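Local coordinates for thiamine-binding periplasmic protein (Escherichia coli, PDB 2QRY) that captures thiamine, thiamine phosphate and thiamine diphosphate with high affinity in the periplasm and serves the ThiBPQ ABC transporter that imports thiamine, at residues Y218-A223 against N282-V287; G126-V131 against Y244-V249. One frame throughout, in Å; residues are numbered along the deposited sequence.

Interaction 1: residues Y218-A223 against N282-V287; sequences YTTSPA and NWMYPV. With TPS (thiamin phosphate), chain E.
The hydroxyl OG1 of T220 donates to the backbone carbonyl O of W283 over 2.6 Å, arriving from above the carbonyl plane, 42° out of it. With chi1 at 46°, OG1 lies between the backbone N and the carbonyl carbon, while CG2 is directed over a face of the Y285 ring, 3.9 Å from its centroid, a CH-pi contact. A water at the edge of that ring, in its plane, ties Y285 OH to T219 OG1. M284, a selenomethionine, bends at chi2 and chi3 and brings SE over one face of Y218, 3.9 Å from the ring centroid and 30° off its normal: a Met-aromatic contact. M284 CG also approaches the ligand methyl CM4. A223 CB packs on W283 CE3 at 3.7 Å. From the type I turn Y218-S221, S221 OG accepts from Y218 N and donates to thiamin phosphate N1A at 2.9 Å, a hydrogen bond to the pyrimidine; W283 CD1 approaches N3A at 3.7 Å. Both segments therefore line the thiamin pocket. The turn links strand 214-218 to helix 221-229. Segment 282-287 runs from the end of helix 278-281 into short strand 285-286, which pairs antiparallel with strand 121-133.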
loop_
_atom_site.group_PDB
_atom_site.type_symbol
_atom_site.label_atom_id
_atom_site.label_comp_id
_atom_site.label_asym_id
_atom_site.label_seq_id
_atom_site.Cartn_x
_atom_site.Cartn_y
_atom_site.Cartn_z
ATOM N N TYR A 218 2.614 5.217 6.409
ATOM C CA TYR A 218 2.009 4.148 7.205
ATOM C C TYR A 218 2.326 4.163 8.702
ATOM O O TYR A 218 3.380 4.649 9.117
ATOM C CB TYR A 218 2.426 2.789 6.652
ATOM C CG TYR A 218 1.895 2.487 5.272
ATOM C CD1 TYR A 218 2.499 3.028 4.139
ATOM C CD2 TYR A 218 0.805 1.631 5.098
ATOM C CE1 TYR A 218 2.041 2.716 2.867
ATOM C CE2 TYR A 218 0.330 1.318 3.824
ATOM C CZ TYR A 218 0.957 1.863 2.716
ATOM O OH TYR A 218 0.512 1.555 1.457
ATOM N N THR A 219 1.425 3.598 9.508
ATOM C CA THR A 219 1.634 3.558 10.956
ATOM C C THR A 219 2.910 2.805 11.294
ATOM O O THR A 219 3.423 2.920 12.398
ATOM C CB THR A 219 0.476 2.848 11.714
ATOM O OG1 THR A 219 0.300 1.518 11.202
ATOM C CG2 THR A 219 -0.815 3.632 11.578
ATOM N N THR A 220 3.412 2.040 10.330
ATOM C CA THR A 220 4.612 1.235 10.511
ATOM C C THR A 220 5.892 1.887 9.979
ATOM O O THR A 220 6.992 1.361 10.170
ATOM C CB THR A 220 4.448 -0.147 9.826
ATOM O OG1 THR A 220 3.903 0.034 8.509
ATOM C CG2 THR A 220 3.517 -1.056 10.648
ATOM N N SER A 221 5.758 3.030 9.319
ATOM C CA SER A 221 6.933 3.694 8.770
ATOM C C SER A 221 7.994 4.024 9.821
ATOM O O SER A 221 9.191 3.940 9.545
ATOM C CB SER A 221 6.526 4.969 8.022
ATOM O OG SER A 221 5.759 4.652 6.877
ATOM N N PRO A 222 7.578 4.404 11.039
ATOM C CA PRO A 222 8.607 4.720 12.037
ATOM C C PRO A 222 9.530 3.542 12.319
ATOM O O PRO A 222 10.711 3.725 12.620
ATOM C CB PRO A 222 7.791 5.130 13.260
ATOM C CG PRO A 222 6.554 5.766 12.638
ATOM C CD PRO A 222 6.235 4.783 11.517
ATOM N N ALA A 223 8.990 2.335 12.206
ATOM C CA ALA A 223 9.763 1.125 12.452
ATOM C C ALA A 223 11.001 1.049 11.558
ATOM O O ALA A 223 12.039 0.514 11.965
ATOM C CB ALA A 223 8.891 -0.105 12.244
ATOM N N ASN A 282 9.183 -4.649 3.716
ATOM C CA ASN A 282 8.114 -3.752 3.282
ATOM C C ASN A 282 7.596 -2.876 4.420
ATOM O O ASN A 282 6.824 -1.950 4.184
ATOM C CB ASN A 282 6.945 -4.561 2.715
ATOM C CG ASN A 282 6.370 -3.957 1.430
ATOM O OD1 ASN A 282 5.185 -4.131 1.117
ATOM N ND2 ASN A 282 7.213 -3.269 0.673
ATOM N N TRP A 283 8.008 -3.171 5.650
ATOM C CA TRP A 283 7.561 -2.401 6.804
ATOM C C TRP A 283 6.033 -2.344 6.862
ATOM O O TRP A 283 5.411 -1.285 6.792
ATOM C CB TRP A 283 8.178 -1.001 6.751
ATOM C CG TRP A 283 9.667 -1.090 6.727
ATOM C CD1 TRP A 283 10.483 -0.992 5.632
ATOM C CD2 TRP A 283 10.516 -1.437 7.827
ATOM N NE1 TRP A 283 11.781 -1.265 5.983
ATOM C CE2 TRP A 283 11.831 -1.541 7.323
ATOM C CE3 TRP A 283 10.289 -1.678 9.190
ATOM C CZ2 TRP A 283 12.920 -1.875 8.138
ATOM C CZ3 TRP A 283 11.370 -2.010 10.000
ATOM C CH2 TRP A 283 12.671 -2.106 9.468
HETATM N N MSE A 284 5.449 -3.524 6.985
HETATM C CA MSE A 284 4.009 -3.713 7.054
HETATM C C MSE A 284 3.791 -4.934 7.946
HETATM O O MSE A 284 4.740 -5.667 8.232
HETATM C CB MSE A 284 3.459 -4.007 5.651
HETATM C CG MSE A 284 3.558 -2.858 4.661
HETATM SE SE MSE A 284 2.309 -1.435 5.069
HETATM C CE MSE A 284 0.725 -2.173 4.206
ATOM N N TYR A 285 2.556 -5.162 8.380
ATOM C CA TYR A 285 2.261 -6.323 9.219
ATOM C C TYR A 285 2.056 -7.545 8.324
ATOM O O TYR A 285 1.306 -7.493 7.349
ATOM C CB TYR A 285 1.004 -6.079 10.062
ATOM C CG TYR A 285 1.170 -4.987 11.091
ATOM C CD1 TYR A 285 1.974 -5.177 12.214
ATOM C CD2 TYR A 285 0.541 -3.754 10.931
ATOM C CE1 TYR A 285 2.149 -4.164 13.155
ATOM C CE2 TYR A 285 0.707 -2.733 11.867
ATOM C CZ TYR A 285 1.514 -2.947 12.975
ATOM O OH TYR A 285 1.688 -1.938 13.889
ATOM N N PRO A 286 2.731 -8.661 8.641
ATOM C CA PRO A 286 2.624 -9.899 7.866
ATOM C C PRO A 286 1.222 -10.488 7.905
ATOM O O PRO A 286 0.421 -10.183 8.794
ATOM C CB PRO A 286 3.643 -10.820 8.534
ATOM C CG PRO A 286 4.627 -9.877 9.125
ATOM C CD PRO A 286 3.743 -8.806 9.700
ATOM N N VAL A 287 0.939 -11.345 6.936
ATOM C CA VAL A 287 -0.357 -11.985 6.838
ATOM C C VAL A 287 -0.323 -13.343 7.551
ATOM O O VAL A 287 -1.365 -13.911 7.878
ATOM C CB VAL A 287 -0.757 -12.142 5.355
ATOM C CG1 VAL A 287 0.073 -13.212 4.694
ATOM C CG2 VAL A 287 -2.212 -12.430 5.252
HETATM C CM2 TPS E . 9.670 3.531 5.610
HETATM N N3 TPS E . 5.030 1.006 1.699
HETATM C C2 TPS E . 5.608 2.092 1.224
HETATM S S1 TPS E . 4.783 2.397 -0.258
HETATM C C5 TPS E . 3.659 1.032 -0.193
HETATM C C4 TPS E . 4.019 0.427 0.992
HETATM C CM4 TPS E . 3.297 -0.827 1.474
HETATM C C6 TPS E . 2.626 0.746 -1.237
HETATM C C7 TPS E . 2.957 1.821 -2.273
HETATM O O7 TPS E . 2.086 1.838 -3.397
HETATM N N1A TPS E . 7.326 2.850 5.307
HETATM C C2A TPS E . 8.599 2.713 4.926
HETATM N N3A TPS E . 8.937 1.869 3.953
HETATM C C4A TPS E . 8.010 1.122 3.316
HETATM N N4A TPS E . 8.391 0.258 2.305
HETATM C C5A TPS E . 6.635 1.242 3.695
HETATM C C6A TPS E . 6.339 2.148 4.728
HETATM C C7A TPS E . 5.498 0.435 3.024
HETATM P P1 TPS E . 2.609 3.026 -4.360
HETATM O O1 TPS E . 2.678 4.353 -3.554
HETATM O O2 TPS E . 1.696 3.170 -5.646
HETATM O O3 TPS E . 4.039 2.674 -4.826
HETATM O O HOH W 1 0.185 0.227 13.601
#

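Interaction 2: residues G126-V131 against Y244-V249; sequences GYFAFV and YLQVEV. With TPS (thiamin phosphate), chain E.
G126 and Q246 form an antiparallel hydrogen-bonded pair whose two backbone bonds are both sound. G126 N reaches Q246 O at 2.9 Å, and Q246 N returns to G126 O at 3.0 Å with an N-H...O angle of 169°. The next pair, Y127 with L245, is non-hydrogen-bonded. Beyond it the ladder stretches: F128 N to Y244 O is a weak bond of 3.4 Å, supplemented by a CA-H...O contact from Y127 CA to the same oxygen. At this same pair a water takes the N-H of Y244 and donates to F128 O, standing in for the second direct bond. The short segments are splayed, with 132° between their directions, which is consistent with the ladder opening at F128.

Side chains meet on both faces of the sheet. On the face of Y127 and L245, the side chains meet at a slant, CE1 of the tyrosine lying 3.7 Å from CD1 of the leucine. On the face bearing Q246, the F128 ring crosses the glutamine chain at about a right angle, with ring and amide planes 67° apart and F128 CZ 3.5 Å from Q246 CB. The extended Q246 chain carries its amide past CZ and CE1 of the F128 ring.

The polar end of Q246 is held from outside the pair: NE2 bonds D86 OD2, and OE1 has Y218 as its partner. E248 OE2 comes within 3.3 Å of thiamin phosphate CM4, placing this strand at the pocket wall.

Within the mixed sheet, strand 121-133 also pairs with 214-218, and strand 243-252 with 81-86 and 305-306; helix 165-178 packs against F128, F130, Y244 and Q246.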
loop_
_atom_site.group_PDB
_atom_site.type_symbol
_atom_site.label_atom_id
_atom_site.label_comp_id
_atom_site.label_asym_id
_atom_site.label_seq_id
_atom_site.Cartn_x
_atom_site.Cartn_y
_atom_site.Cartn_z
ATOM N N GLY A 126 -1.599 -2.909 6.575
ATOM C CA GLY A 126 -1.154 -1.780 7.363
ATOM C C GLY A 126 -2.211 -0.702 7.453
ATOM O O GLY A 126 -3.354 -0.894 7.028
ATOM N N TYR A 127 -1.824 0.442 8.004
ATOM C CA TYR A 127 -2.742 1.550 8.162
ATOM C C TYR A 127 -2.095 2.842 7.694
ATOM O O TYR A 127 -1.005 3.199 8.140
ATOM C CB TYR A 127 -3.147 1.667 9.626
ATOM C CG TYR A 127 -3.726 0.383 10.174
ATOM C CD1 TYR A 127 -5.072 0.065 9.981
ATOM C CD2 TYR A 127 -2.922 -0.533 10.856
ATOM C CE1 TYR A 127 -5.608 -1.137 10.457
ATOM C CE2 TYR A 127 -3.443 -1.736 11.331
ATOM C CZ TYR A 127 -4.789 -2.028 11.127
ATOM O OH TYR A 127 -5.315 -3.209 11.597
ATOM N N PHE A 128 -2.768 3.536 6.782
ATOM C CA PHE A 128 -2.255 4.793 6.274
ATOM C C PHE A 128 -2.261 5.818 7.399
ATOM O O PHE A 128 -3.192 5.872 8.207
ATOM C CB PHE A 128 -3.113 5.305 5.114
ATOM C CG PHE A 128 -3.227 4.339 3.973
ATOM C CD1 PHE A 128 -2.095 3.932 3.271
ATOM C CD2 PHE A 128 -4.469 3.833 3.604
ATOM C CE1 PHE A 128 -2.199 3.034 2.220
ATOM C CE2 PHE A 128 -4.585 2.934 2.550
ATOM C CZ PHE A 128 -3.449 2.532 1.856
ATOM N N ALA A 129 -1.215 6.630 7.443
ATOM C CA ALA A 129 -1.102 7.652 8.462
ATOM C C ALA A 129 -0.087 8.705 8.034
ATOM O O ALA A 129 0.787 8.438 7.207
ATOM C CB ALA A 129 -0.670 7.019 9.776
ATOM N N PHE A 130 -0.211 9.903 8.594
ATOM C CA PHE A 130 0.729 10.957 8.281
ATOM C C PHE A 130 1.924 10.864 9.210
ATOM O O PHE A 130 1.775 10.825 10.431
ATOM C CB PHE A 130 0.073 12.330 8.411
ATOM C CG PHE A 130 -0.846 12.667 7.278
ATOM C CD1 PHE A 130 -2.192 12.336 7.332
ATOM C CD2 PHE A 130 -0.364 13.319 6.156
ATOM C CE1 PHE A 130 -3.049 12.654 6.277
ATOM C CE2 PHE A 130 -1.216 13.641 5.094
ATOM C CZ PHE A 130 -2.560 13.304 5.162
ATOM N N VAL A 131 3.110 10.803 8.619
ATOM C CA VAL A 131 4.348 10.723 9.387
ATOM C C VAL A 131 4.997 12.096 9.493
ATOM O O VAL A 131 4.927 12.897 8.556
ATOM C CB VAL A 131 5.347 9.760 8.727
ATOM C CG1 VAL A 131 6.717 9.902 9.375
ATOM C CG2 VAL A 131 4.846 8.330 8.857
ATOM N N TYR A 244 -7.596 4.151 7.897
ATOM C CA TYR A 244 -8.032 3.292 6.807
ATOM C C TYR A 244 -7.108 2.096 6.648
ATOM O O TYR A 244 -5.887 2.233 6.657
ATOM C CB TYR A 244 -8.103 4.088 5.499
ATOM C CG TYR A 244 -8.984 3.441 4.456
ATOM C CD1 TYR A 244 -8.577 2.283 3.789
ATOM C CD2 TYR A 244 -10.245 3.970 4.153
ATOM C CE1 TYR A 244 -9.404 1.662 2.840
ATOM C CE2 TYR A 244 -11.076 3.361 3.210
ATOM C CZ TYR A 244 -10.648 2.208 2.558
ATOM O OH TYR A 244 -11.456 1.605 1.621
ATOM N N LEU A 245 -7.708 0.921 6.493
ATOM C CA LEU A 245 -6.955 -0.317 6.368
ATOM C C LEU A 245 -6.587 -0.699 4.951
ATOM O O LEU A 245 -7.405 -0.593 4.030
ATOM C CB LEU A 245 -7.745 -1.473 6.988
ATOM C CG LEU A 245 -7.246 -2.896 6.701
ATOM C CD1 LEU A 245 -5.933 -3.164 7.424
ATOM C CD2 LEU A 245 -8.306 -3.892 7.163
ATOM N N GLN A 246 -5.350 -1.153 4.784
ATOM C CA GLN A 246 -4.886 -1.613 3.488
ATOM C C GLN A 246 -4.388 -3.046 3.611
ATOM O O GLN A 246 -3.624 -3.380 4.518
ATOM C CB GLN A 246 -3.741 -0.754 2.931
ATOM C CG GLN A 246 -3.268 -1.265 1.567
ATOM C CD GLN A 246 -1.987 -0.616 1.068
ATOM O OE1 GLN A 246 -0.945 -0.669 1.729
ATOM N NE2 GLN A 246 -2.054 -0.012 -0.114
ATOM N N VAL A 247 -4.838 -3.888 2.692
ATOM C CA VAL A 247 -4.403 -5.267 2.638
ATOM C C VAL A 247 -3.888 -5.402 1.220
ATOM O O VAL A 247 -4.665 -5.364 0.271
ATOM C CB VAL A 247 -5.566 -6.266 2.844
ATOM C CG1 VAL A 247 -5.052 -7.682 2.684
ATOM C CG2 VAL A 247 -6.189 -6.078 4.222
ATOM N N GLU A 248 -2.576 -5.532 1.067
ATOM C CA GLU A 248 -2.002 -5.670 -0.265
ATOM C C GLU A 248 -2.207 -7.098 -0.731
ATOM O O GLU A 248 -2.190 -8.025 0.072
ATOM C CB GLU A 248 -0.512 -5.329 -0.246
ATOM C CG GLU A 248 -0.211 -3.970 0.342
ATOM C CD GLU A 248 1.183 -3.498 0.007
ATOM O OE1 GLU A 248 1.345 -2.807 -1.028
ATOM O OE2 GLU A 248 2.117 -3.831 0.770
ATOM N N VAL A 249 -2.382 -7.274 -2.031
ATOM C CA VAL A 249 -2.626 -8.598 -2.577
ATOM C C VAL A 249 -1.872 -8.873 -3.865
ATOM O O VAL A 249 -1.282 -7.981 -4.471
ATOM C CB VAL A 249 -4.128 -8.788 -2.873
ATOM C CG1 VAL A 249 -4.943 -8.525 -1.619
ATOM C CG2 VAL A 249 -4.558 -7.841 -3.974
HETATM C CM2 TPS E . 9.670 3.531 5.610
HETATM N N3 TPS E . 5.030 1.006 1.699
HETATM C C2 TPS E . 5.608 2.092 1.224
HETATM S S1 TPS E . 4.783 2.397 -0.258
HETATM C C5 TPS E . 3.659 1.032 -0.193
HETATM C C4 TPS E . 4.019 0.427 0.992
HETATM C CM4 TPS E . 3.297 -0.827 1.474
HETATM C C6 TPS E . 2.626 0.746 -1.237
HETATM C C7 TPS E . 2.957 1.821 -2.273
HETATM O O7 TPS E . 2.086 1.838 -3.397
HETATM N N1A TPS E . 7.326 2.850 5.307
HETATM C C2A TPS E . 8.599 2.713 4.926
HETATM N N3A TPS E . 8.937 1.869 3.953
HETATM C C4A TPS E . 8.010 1.122 3.316
HETATM N N4A TPS E . 8.391 0.258 2.305
HETATM C C5A TPS E . 6.635 1.242 3.695
HETATM C C6A TPS E . 6.339 2.148 4.728
HETATM C C7A TPS E . 5.498 0.435 3.024
HETATM P P1 TPS E . 2.609 3.026 -4.360
HETATM O O1 TPS E . 2.678 4.353 -3.554
HETATM O O2 TPS E . 1.696 3.170 -5.646
HETATM O O3 TPS E . 4.039 2.674 -4.826
HETATM O O HOH W 2 -5.546 6.144 7.413
#

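Both interactions are buried, their centres about 9 Å apart, and both touch thiamin phosphate. Interaction 2 is a strand-to-strand contact, held chiefly by backbone hydrogen bonds; interaction 1 joins a turn and helix start to a largely irregular segment, relying on a side-chain hydroxyl, a selenium-ring contact and a bridging water. Their ligand contacts differ likewise: interaction 1 bonds the pyrimidine, whereas interaction 2 brings a carboxylate near the thiazolium methyl. Strand 121-133, which supplies G126-V131, also neighbours strand 285-286 of interaction 1 in the sheet, and T219 N is probably hydrogen-bonded to Y127 O at 2.8 Å. Y218 OH and Q246 OE1, 2.7 Å apart, couple the pocket tyrosine to the sheet.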